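PDB 1ORN: endonuclease III from Geobacillus stearothermophilus, which probably excises oxidised pyrimidine bases from DNA as a bifunctional glycosylase/lyase of the HhH-GPD superfamily and carries a [4Fe-4S] cluster. Local coordinates for residues Leu42-Thr47 and Arg87-Asn92. Sequence-based numbering, arbitrary orientation.
Sequences LSAQCT and RNKARN. With nucleotides of chain B; nucleotides of chain A.
Lys-89 reaches from helix 86-103 to two backbone carbonyls, Leu-42 O and Ala-44 O, tying that helix to the type II turn Ser-43 to Cys-46 in this HhH-GPD glycosylase. With chi1 at -72° and everything beyond CG extended, the lysine chain spans the gap and puts NZ 2.7 Å from Ala-44 O, in the carbonyl plane on a lone pair. Its bond to Leu-42 O is just as short but comes from above the carbonyl plane, 47° out of it. An alanine in place of Lys-89 would probably leave both buried carbonyls without this donor and the turn less firmly set against the helix.

Apolar contact is thinner: Leu-42 CD2 lies 4.2 Å from Lys-89 CD, while Ile-83 touches both Cys-46 and Lys-89.

Both segments also grip the DNA. At the helix start, the backbone N of Asn-88 donates to OP1 of DG6 of chain A at 2.9 Å, seconded by a weak bond from Arg-87 N; Arg-87 NH1 meets OP2 of the same phosphate near the guanidinium plane. On the turn, Gln-45 O accepts from N1 (2.8 Å) and N2 of DG6 of chain A, probably the estranged guanine, consistent with a stand-in for its base partner. The Gln-45 side chain is bent at chi2 (-56°), so that Gln-45 CD lies 3.7 Å from C5 of DG8 of chain B, and Gln-45 NE2 donates to O4' of that nucleotide at 3.1 Å.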
loop_
_atom_site.group_PDB
_atom_site.type_symbol
_atom_site.label_atom_id
_atom_site.label_comp_id
_atom_site.label_asym_id
_atom_site.label_seq_id
_atom_site.Cartn_x
_atom_site.Cartn_y
_atom_site.Cartn_z
ATOM N N LEU C 42 -7.090 7.028 2.714
ATOM C CA LEU C 42 -6.535 8.370 2.533
ATOM C C LEU C 42 -5.160 8.322 1.855
ATOM O O LEU C 42 -4.770 9.265 1.157
ATOM C CB LEU C 42 -6.410 9.084 3.893
ATOM C CG LEU C 42 -7.695 9.456 4.647
ATOM C CD1 LEU C 42 -7.334 10.119 5.970
ATOM C CD2 LEU C 42 -8.541 10.406 3.794
ATOM N N SER C 43 -4.443 7.219 2.063
ATOM C CA SER C 43 -3.101 7.002 1.523
ATOM C C SER C 43 -2.984 6.925 0.001
ATOM O O SER C 43 -1.895 7.103 -0.549
ATOM C CB SER C 43 -2.511 5.722 2.138
ATOM O OG SER C 43 -1.232 5.423 1.613
ATOM N N ALA C 44 -4.087 6.650 -0.686
ATOM C CA ALA C 44 -4.035 6.542 -2.141
ATOM C C ALA C 44 -3.545 7.842 -2.783
ATOM O O ALA C 44 -4.161 8.889 -2.617
ATOM C CB ALA C 44 -5.415 6.176 -2.692
ATOM N N GLN C 45 -2.439 7.762 -3.520
ATOM C CA GLN C 45 -1.875 8.935 -4.196
ATOM C C GLN C 45 -1.495 10.065 -3.237
ATOM O O GLN C 45 -1.621 11.245 -3.581
ATOM C CB GLN C 45 -2.865 9.471 -5.238
ATOM C CG GLN C 45 -3.394 8.416 -6.191
ATOM C CD GLN C 45 -2.296 7.674 -6.919
ATOM O OE1 GLN C 45 -1.429 8.283 -7.556
ATOM N NE2 GLN C 45 -2.326 6.341 -6.838
ATOM N N CYS C 46 -1.029 9.702 -2.046
ATOM C CA CYS C 46 -0.621 10.677 -1.034
ATOM C C CYS C 46 0.558 10.090 -0.251
ATOM O O CYS C 46 0.715 8.867 -0.182
ATOM C CB CYS C 46 -1.794 10.971 -0.090
ATOM S SG CYS C 46 -1.499 12.303 1.119
ATOM N N THR C 47 1.392 10.954 0.322
ATOM C CA THR C 47 2.548 10.501 1.092
ATOM C C THR C 47 2.155 10.103 2.517
ATOM O O THR C 47 1.226 10.669 3.098
ATOM C CB THR C 47 3.628 11.605 1.177
ATOM O OG1 THR C 47 3.137 12.693 1.972
ATOM C CG2 THR C 47 3.978 12.123 -0.220
ATOM N N ARG C 87 -12.464 15.622 -1.902
ATOM C CA ARG C 87 -13.896 15.596 -2.127
ATOM C C ARG C 87 -14.356 14.156 -2.298
ATOM O O ARG C 87 -15.297 13.716 -1.642
ATOM C CB ARG C 87 -14.270 16.424 -3.355
ATOM C CG ARG C 87 -13.926 17.897 -3.224
ATOM C CD ARG C 87 -14.800 18.730 -4.142
ATOM N NE ARG C 87 -14.447 20.144 -4.105
ATOM C CZ ARG C 87 -13.352 20.655 -4.657
ATOM N NH1 ARG C 87 -12.496 19.867 -5.298
ATOM N NH2 ARG C 87 -13.115 21.957 -4.572
ATOM N N ASN C 88 -13.678 13.415 -3.166
ATOM C CA ASN C 88 -14.043 12.024 -3.384
ATOM C C ASN C 88 -13.776 11.176 -2.144
ATOM O O ASN C 88 -14.583 10.318 -1.791
ATOM C CB ASN C 88 -13.293 11.449 -4.590
ATOM C CG ASN C 88 -13.780 12.031 -5.915
ATOM O OD1 ASN C 88 -14.968 12.308 -6.079
ATOM N ND2 ASN C 88 -12.869 12.202 -6.863
ATOM N N LYS C 89 -12.658 11.416 -1.469
ATOM C CA LYS C 89 -12.343 10.633 -0.278
ATOM C C LYS C 89 -13.337 10.866 0.857
ATOM O O LYS C 89 -13.804 9.909 1.477
ATOM C CB LYS C 89 -10.900 10.906 0.169
ATOM C CG LYS C 89 -9.885 10.266 -0.780
ATOM C CD LYS C 89 -8.437 10.594 -0.441
ATOM C CE LYS C 89 -7.499 9.795 -1.338
ATOM N NZ LYS C 89 -6.063 10.100 -1.079
ATOM N N ALA C 90 -13.687 12.126 1.114
ATOM C CA ALA C 90 -14.651 12.427 2.167
ATOM C C ALA C 90 -15.982 11.742 1.861
ATOM O O ALA C 90 -16.597 11.142 2.746
ATOM C CB ALA C 90 -14.846 13.942 2.298
ATOM N N ARG C 91 -16.425 11.811 0.606
ATOM C CA ARG C 91 -17.684 11.179 0.227
ATOM C C ARG C 91 -17.591 9.666 0.381
ATOM O O ARG C 91 -18.510 9.034 0.908
ATOM C CB ARG C 91 -18.065 11.548 -1.215
ATOM N N ASN C 92 -16.481 9.082 -0.066
ATOM C CA ASN C 92 -16.287 7.635 0.051
ATOM C C ASN C 92 -16.242 7.198 1.518
ATOM O O ASN C 92 -16.812 6.170 1.882
ATOM C CB ASN C 92 -14.989 7.212 -0.646
ATOM C CG ASN C 92 -15.112 7.186 -2.159
ATOM O OD1 ASN C 92 -14.103 7.198 -2.876
ATOM N ND2 ASN C 92 -16.343 7.130 -2.656
ATOM P P DG B 8 -0.205 4.619 -4.344
ATOM O OP1 DG B 8 0.386 3.941 -5.522
ATOM O OP2 DG B 8 0.030 6.081 -4.145
ATOM O "O5'" DG B 8 -1.779 4.392 -4.351
ATOM C "C5'" DG B 8 -2.347 3.173 -4.831
ATOM C "C4'" DG B 8 -3.851 3.261 -4.744
ATOM O "O4'" DG B 8 -4.310 4.420 -5.479
ATOM C "C3'" DG B 8 -4.660 2.078 -5.264
ATOM O "O3'" DG B 8 -5.749 1.924 -4.353
ATOM C "C2'" DG B 8 -5.114 2.539 -6.643
ATOM C "C1'" DG B 8 -5.253 4.045 -6.474
ATOM N N9 DG B 8 -4.953 4.837 -7.664
ATOM C C8 DG B 8 -4.001 4.580 -8.621
ATOM N N7 DG B 8 -3.929 5.514 -9.534
ATOM C C5 DG B 8 -4.899 6.436 -9.162
ATOM C C6 DG B 8 -5.281 7.673 -9.764
ATOM O O6 DG B 8 -4.801 8.228 -10.757
ATOM N N1 DG B 8 -6.326 8.276 -9.073
ATOM C C2 DG B 8 -6.922 7.767 -7.943
ATOM N N2 DG B 8 -7.923 8.493 -7.424
ATOM N N3 DG B 8 -6.563 6.627 -7.364
ATOM C C4 DG B 8 -5.555 6.020 -8.022
ATOM P P DG A 6 -11.247 16.014 -5.656
ATOM O OP1 DG A 6 -11.808 15.209 -4.534
ATOM O OP2 DG A 6 -12.040 17.134 -6.225
ATOM O "O5'" DG A 6 -9.834 16.579 -5.190
ATOM C "C5'" DG A 6 -9.205 17.678 -5.855
ATOM C "C4'" DG A 6 -7.889 17.986 -5.180
ATOM O "O4'" DG A 6 -7.010 16.837 -5.268
ATOM C "C3'" DG A 6 -7.078 19.163 -5.724
ATOM O "O3'" DG A 6 -6.382 19.738 -4.615
ATOM C "C2'" DG A 6 -6.045 18.479 -6.603
ATOM C "C1'" DG A 6 -5.746 17.255 -5.755
ATOM N N9 DG A 6 -5.125 16.124 -6.437
ATOM C C8 DG A 6 -5.262 15.770 -7.757
ATOM N N7 DG A 6 -4.592 14.693 -8.071
ATOM C C5 DG A 6 -3.974 14.314 -6.886
ATOM C C6 DG A 6 -3.124 13.213 -6.607
ATOM O O6 DG A 6 -2.741 12.325 -7.374
ATOM N N1 DG A 6 -2.715 13.206 -5.274
ATOM C C2 DG A 6 -3.081 14.140 -4.330
ATOM N N2 DG A 6 -2.572 13.971 -3.089
ATOM N N3 DG A 6 -3.880 15.164 -4.578
ATOM C C4 DG A 6 -4.287 15.190 -5.869
ATOM P P DA B 6 6.125 7.657 -6.685
ATOM O OP1 DA B 6 7.222 6.756 -6.258
ATOM O OP2 DA B 6 5.153 7.200 -7.712
ATOM O "O5'" DA B 6 5.333 8.118 -5.381
ATOM C "C5'" DA B 6 6.046 8.658 -4.267
ATOM C "C4'" DA B 6 5.091 9.139 -3.199
ATOM O "O4'" DA B 6 4.361 10.300 -3.657
ATOM C "C3'" DA B 6 4.040 8.124 -2.745
ATOM O "O3'" DA B 6 3.874 8.241 -1.333
ATOM C "C2'" DA B 6 2.774 8.606 -3.433
ATOM C "C1'" DA B 6 2.976 10.113 -3.420
ATOM N N9 DA B 6 2.251 10.859 -4.447
ATOM C C8 DA B 6 2.050 10.510 -5.759
ATOM N N7 DA B 6 1.390 11.407 -6.448
ATOM C C5 DA B 6 1.134 12.414 -5.528
ATOM C C6 DA B 6 0.474 13.651 -5.635
ATOM N N6 DA B 6 -0.065 14.111 -6.770
ATOM N N1 DA B 6 0.388 14.414 -4.524
ATOM C C2 DA B 6 0.932 13.958 -3.390
ATOM N N3 DA B 6 1.579 12.819 -3.164
ATOM C C4 DA B 6 1.648 12.082 -4.287
#